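Local coordinates for scarecrow-like protein 3 (Arabidopsis thaliana, PDB 6KPB) that probably acts as a nuclear transcription factor in plant development and binds zinc finger proteins of the IDD family, among them JACKDAW, at residues L158-G163 against P343-V348; S333-I338 against Q424-A429. All blocks are in the same frame, centred on the assembly; numbering follows the deposited sequence.

Contact 1. Residues L158-G163 against P343-V348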
loop_
_atom_site.group_PDB
_atom_site.type_symbol
_atom_site.label_atom_id
_atom_site.label_comp_id
_atom_site.label_asym_id
_atom_site.label_seq_id
_atom_site.Cartn_x
_atom_site.Cartn_y
_atom_site.Cartn_z
ATOM N N LEU A 158 -6.127 26.270 31.888
ATOM C CA LEU A 158 -5.469 27.346 32.626
ATOM C C LEU A 158 -6.378 27.916 33.706
ATOM O O LEU A 158 -5.946 28.131 34.846
ATOM C CB LEU A 158 -5.034 28.450 31.666
ATOM C CG LEU A 158 -3.642 28.336 31.051
ATOM C CD1 LEU A 158 -3.568 29.177 29.791
ATOM C CD2 LEU A 158 -2.590 28.781 32.049
ATOM N N GLU A 159 -7.641 28.168 33.363
ATOM C CA GLU A 159 -8.583 28.708 34.336
ATOM C C GLU A 159 -8.904 27.695 35.429
ATOM O O GLU A 159 -9.174 28.084 36.571
ATOM C CB GLU A 159 -9.847 29.170 33.610
ATOM C CG GLU A 159 -11.167 28.839 34.286
ATOM C CD GLU A 159 -12.351 29.293 33.454
ATOM O OE1 GLU A 159 -13.487 28.850 33.732
ATOM O OE2 GLU A 159 -12.140 30.091 32.516
ATOM N N ALA A 160 -8.863 26.400 35.109
ATOM C CA ALA A 160 -9.048 25.388 36.141
ATOM C C ALA A 160 -7.819 25.262 37.030
ATOM O O ALA A 160 -7.936 24.863 38.195
ATOM C CB ALA A 160 -9.379 24.038 35.506
ATOM N N MET A 161 -6.639 25.598 36.506
ATOM C CA MET A 161 -5.386 25.455 37.232
ATOM C C MET A 161 -4.919 26.761 37.866
ATOM O O MET A 161 -3.727 26.911 38.152
ATOM C CB MET A 161 -4.300 24.905 36.306
ATOM C CG MET A 161 -4.595 23.517 35.766
ATOM S SD MET A 161 -5.134 22.392 37.062
ATOM C CE MET A 161 -5.134 20.831 36.187
ATOM N N GLU A 162 -5.830 27.707 38.086
ATOM C CA GLU A 162 -5.478 28.934 38.786
ATOM C C GLU A 162 -5.061 28.613 40.215
ATOM O O GLU A 162 -5.819 27.992 40.968
ATOM C CB GLU A 162 -6.661 29.903 38.783
ATOM C CG GLU A 162 -7.089 30.380 37.406
ATOM C CD GLU A 162 -8.414 31.121 37.437
ATOM O OE1 GLU A 162 -9.220 30.865 38.358
ATOM O OE2 GLU A 162 -8.649 31.961 36.542
ATOM N N GLY A 163 -3.851 29.031 40.588
ATOM C CA GLY A 163 -3.339 28.833 41.924
ATOM C C GLY A 163 -2.679 27.493 42.171
ATOM O O GLY A 163 -1.973 27.345 43.174
ATOM N N PRO A 343 -10.563 14.430 37.963
ATOM C CA PRO A 343 -9.941 15.536 37.229
ATOM C C PRO A 343 -10.607 16.855 37.581
ATOM O O PRO A 343 -11.812 16.918 37.833
ATOM C CB PRO A 343 -10.172 15.162 35.762
ATOM C CG PRO A 343 -11.416 14.358 35.783
ATOM C CD PRO A 343 -11.347 13.566 37.064
ATOM N N LYS A 344 -9.803 17.918 37.602
ATOM C CA LYS A 344 -10.361 19.241 37.852
ATOM C C LYS A 344 -11.124 19.755 36.640
ATOM O O LYS A 344 -12.052 20.558 36.789
ATOM C CB LYS A 344 -9.253 20.216 38.247
ATOM C CG LYS A 344 -9.570 21.020 39.495
ATOM C CD LYS A 344 -8.435 21.956 39.857
ATOM C CE LYS A 344 -8.879 22.955 40.908
ATOM N NZ LYS A 344 -7.772 23.860 41.312
ATOM N N VAL A 345 -10.757 19.304 35.444
ATOM C CA VAL A 345 -11.500 19.627 34.232
ATOM C C VAL A 345 -11.245 18.531 33.206
ATOM O O VAL A 345 -10.137 17.996 33.108
ATOM C CB VAL A 345 -11.123 21.023 33.681
ATOM C CG1 VAL A 345 -9.696 21.038 33.139
ATOM C CG2 VAL A 345 -12.111 21.460 32.608
ATOM N N MET A 346 -12.289 18.179 32.461
ATOM C CA MET A 346 -12.168 17.323 31.292
ATOM C C MET A 346 -12.667 18.092 30.081
ATOM O O MET A 346 -13.783 18.623 30.097
ATOM C CB MET A 346 -12.957 16.020 31.450
ATOM C CG MET A 346 -12.913 15.137 30.210
ATOM S SD MET A 346 -13.736 13.549 30.425
ATOM C CE MET A 346 -15.444 14.063 30.589
ATOM N N VAL A 347 -11.846 18.157 29.040
ATOM C CA VAL A 347 -12.188 18.866 27.816
ATOM C C VAL A 347 -12.376 17.840 26.707
ATOM O O VAL A 347 -11.524 16.965 26.504
ATOM C CB VAL A 347 -11.122 19.914 27.453
ATOM C CG1 VAL A 347 -11.123 21.031 28.487
ATOM C CG2 VAL A 347 -9.746 19.287 27.374
ATOM N N VAL A 348 -13.503 17.933 26.008
ATOM C CA VAL A 348 -13.902 16.944 25.013
ATOM C C VAL A 348 -14.095 17.650 23.680
ATOM O O VAL A 348 -14.872 18.609 23.584
ATOM C CB VAL A 348 -15.186 16.207 25.426
ATOM C CG1 VAL A 348 -15.582 15.205 24.355
ATOM C CG2 VAL A 348 -15.002 15.522 26.775
#

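Contact 2. Residues S333-I338 against Q424-A429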
loop_
_atom_site.group_PDB
_atom_site.type_symbol
_atom_site.label_atom_id
_atom_site.label_comp_id
_atom_site.label_asym_id
_atom_site.label_seq_id
_atom_site.Cartn_x
_atom_site.Cartn_y
_atom_site.Cartn_z
ATOM N N SER A 333 -18.151 3.040 31.224
ATOM C CA SER A 333 -17.068 2.571 32.083
ATOM C C SER A 333 -15.845 3.473 31.973
ATOM O O SER A 333 -15.175 3.746 32.975
ATOM C CB SER A 333 -16.701 1.128 31.732
ATOM O OG SER A 333 -15.726 1.087 30.703
ATOM N N PHE A 334 -15.541 3.949 30.763
ATOM C CA PHE A 334 -14.381 4.818 30.591
ATOM C C PHE A 334 -14.610 6.178 31.238
ATOM O O PHE A 334 -13.727 6.700 31.928
ATOM C CB PHE A 334 -14.051 4.971 29.107
ATOM C CG PHE A 334 -12.739 5.654 28.848
ATOM C CD1 PHE A 334 -11.550 5.079 29.267
ATOM C CD2 PHE A 334 -12.693 6.875 28.197
ATOM C CE1 PHE A 334 -10.341 5.704 29.036
ATOM C CE2 PHE A 334 -11.485 7.506 27.962
ATOM C CZ PHE A 334 -10.308 6.920 28.383
ATOM N N LEU A 335 -15.792 6.765 31.032
ATOM C CA LEU A 335 -16.093 8.051 31.654
ATOM C C LEU A 335 -16.128 7.934 33.172
ATOM O O LEU A 335 -15.682 8.842 33.882
ATOM C CB LEU A 335 -17.420 8.594 31.124
ATOM C CG LEU A 335 -17.417 9.030 29.657
ATOM C CD1 LEU A 335 -18.817 9.417 29.208
ATOM C CD2 LEU A 335 -16.446 10.183 29.451
ATOM N N ASN A 336 -16.657 6.823 33.689
ATOM C CA ASN A 336 -16.629 6.601 35.132
ATOM C C ASN A 336 -15.204 6.384 35.625
ATOM O O ASN A 336 -14.845 6.833 36.719
ATOM C CB ASN A 336 -17.514 5.412 35.503
ATOM C CG ASN A 336 -17.353 4.999 36.953
ATOM O OD1 ASN A 336 -17.946 5.596 37.852
ATOM N ND2 ASN A 336 -16.546 3.969 37.188
ATOM N N ALA A 337 -14.380 5.692 34.834
ATOM C CA ALA A 337 -12.972 5.545 35.187
ATOM C C ALA A 337 -12.277 6.899 35.225
ATOM O O ALA A 337 -11.474 7.168 36.126
ATOM C CB ALA A 337 -12.274 4.608 34.202
ATOM N N ILE A 338 -12.575 7.766 34.253
ATOM C CA ILE A 338 -12.053 9.128 34.290
ATOM C C ILE A 338 -12.595 9.869 35.504
ATOM O O ILE A 338 -11.862 10.595 36.186
ATOM C CB ILE A 338 -12.386 9.870 32.983
ATOM C CG1 ILE A 338 -11.710 9.186 31.794
ATOM C CG2 ILE A 338 -11.967 11.331 33.076
ATOM C CD1 ILE A 338 -10.211 9.071 31.930
ATOM N N GLN A 424 -25.680 14.527 27.668
ATOM C CA GLN A 424 -26.408 13.600 28.529
ATOM C C GLN A 424 -25.505 12.466 28.996
ATOM O O GLN A 424 -25.479 12.123 30.183
ATOM C CB GLN A 424 -27.622 13.031 27.793
ATOM C CG GLN A 424 -28.651 14.054 27.354
ATOM C CD GLN A 424 -29.901 13.399 26.800
ATOM O OE1 GLN A 424 -30.237 12.271 27.164
ATOM N NE2 GLN A 424 -30.593 14.099 25.910
ATOM N N ARG A 425 -24.752 11.879 28.066
ATOM C CA ARG A 425 -23.888 10.749 28.394
ATOM C C ARG A 425 -22.831 11.145 29.418
ATOM O O ARG A 425 -22.596 10.428 30.398
ATOM C CB ARG A 425 -23.237 10.218 27.116
ATOM C CG ARG A 425 -22.716 8.799 27.215
ATOM C CD ARG A 425 -22.099 8.353 25.899
ATOM N NE ARG A 425 -23.043 8.411 24.786
ATOM C CZ ARG A 425 -23.923 7.457 24.502
ATOM N NH1 ARG A 425 -24.740 7.590 23.466
ATOM N NH2 ARG A 425 -23.990 6.367 25.257
ATOM N N ILE A 426 -22.188 12.296 29.212
ATOM C CA ILE A 426 -21.136 12.736 30.123
ATOM C C ILE A 426 -21.731 13.212 31.444
ATOM O O ILE A 426 -21.179 12.947 32.520
ATOM C CB ILE A 426 -20.279 13.826 29.451
ATOM C CG1 ILE A 426 -19.466 13.225 28.302
ATOM C CG2 ILE A 426 -19.361 14.500 30.458
ATOM C CD1 ILE A 426 -18.717 14.252 27.483
ATOM N N ASP A 427 -22.866 13.913 31.390
ATOM C CA ASP A 427 -23.491 14.400 32.617
ATOM C C ASP A 427 -24.008 13.249 33.469
ATOM O O ASP A 427 -23.951 13.309 34.704
ATOM C CB ASP A 427 -24.616 15.382 32.282
ATOM C CG ASP A 427 -25.358 15.867 33.512
ATOM O OD1 ASP A 427 -26.255 15.145 33.996
ATOM O OD2 ASP A 427 -25.037 16.971 34.000
ATOM N N LEU A 428 -24.517 12.190 32.833
ATOM C CA LEU A 428 -24.950 11.017 33.583
ATOM C C LEU A 428 -23.784 10.285 34.231
ATOM O O LEU A 428 -23.988 9.577 35.223
ATOM C CB LEU A 428 -25.720 10.055 32.678
ATOM C CG LEU A 428 -27.207 10.348 32.472
ATOM C CD1 LEU A 428 -27.871 9.217 31.702
ATOM C CD2 LEU A 428 -27.896 10.566 33.812
ATOM N N ALA A 429 -22.574 10.434 33.699
ATOM C CA ALA A 429 -21.398 9.796 34.276
ATOM C C ALA A 429 -20.873 10.526 35.505
ATOM O O ALA A 429 -19.866 10.094 36.074
ATOM C CB ALA A 429 -20.290 9.687 33.225
#

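Contact 1. Residues L158-G163 against P343-V348
A160, in the last turn of helix 145-160, meets K344 and V345 near the start of strand 345-351, so that a helix packed on the Rossmann-like sheet of the GRAS domain is joined at its C-terminal end to the beginning of an inner strand, flanked by 251-257 and 472-482. The apolar part of the contact is small and close. The methyl of A160 points at V345, with A160 CB 3.8 Å from V345 CG1 and 3.9 Å from V345 CB. The valine places CG1 between its backbone N and carbonyl carbon (chi1 69°), which turns this branch to the helix. Alanine suits a place where the two backbones come so near, A160 CA being 6.5 Å from K344 CA, and a beta-branched valine suits the strand, where it also touches I157 and A253. M161, already past the helix, comes near the lysine: its sulfur SD is 4.3 Å from CD of K344, while the same flexible side chain reaches A251 and A253 of strand 251-257 and F187 of helix 178-189.

The polar part belongs to K344. Beyond CG its chain runs fully extended, long enough to bring the amine to the carbonyl of A160 at the helix end, and its methylenes brush that oxygen, A160 O, with CD and CE of K344 each at 3.4 Å. The amine then makes a salt bridge with E164, its main partner, and a weak hydrogen bond to the helix end. A positive charge is apt here, since carbonyls at a helix C terminus carry the negative end of the dipole and would probably attract it. The ammonium group thus lies between the E164 carboxylate and the A160 carbonyl, with K344 NZ 3.3 Å from A160 O in the weak bond.

Contact 2. Residues S333-I338 against Q424-A429
R425 is the first residue of 424-429 to meet L335, and it does so with backbone and aliphatic stem more than with its charge: its carbonyl oxygen O lies 4.1 Å from CD1 of L335, and its CG 4.4 Å from the same methyl. The guanidinium group turns to E417, with which it forms a salt bridge, so an arginine can supply apolar methylenes at the margin of the contact while its charge is paired outside it.

One residue on, I426 offers CG1 to that leucine methyl, L335 CD1, at 4.0 Å, and the two side chains cross at about a right angle. This is helix-to-helix packing on one side of the Rossmann-like sheet of the GRAS domain: helix 330-340 and helix 419-428 meet beside strand 345-351, where I426 also touches M346 and V348. Both side chains rest on L260, and branched aliphatic residues suit so buried a place.

At A429, just past the helix, the chain comes closest to its partner. The methyl points toward helix 330-340, and A429 CB is 3.7 Å from L335 CB. The leucine carries CG beside its backbone N (chi1 -69°), directing its branched end to R425 and I426 and leaving its CB to meet the small methyl of A429.

In the fold
From the N terminus, the chain first lays down 158-163 at the end of helix 145-160; 180 residues later, past the parallel strands of the Rossmann-like core, contact 1 closes the loop at 343-348. Before reaching that strand it passes through 333-338, which contact 2 joins to 424-429 after a shorter excursion of 86 residues. The two loops therefore cross, their segments alternating along the chain. Contact 1 ties a VHIID-region helix to a PFYRE-region strand, and contact 2 ties a PFYRE helix to the SAW region. Their centres lie about 17 Å apart, and strand 345-351 connects them: M346 CE packs 3.9 Å from I426 CG2.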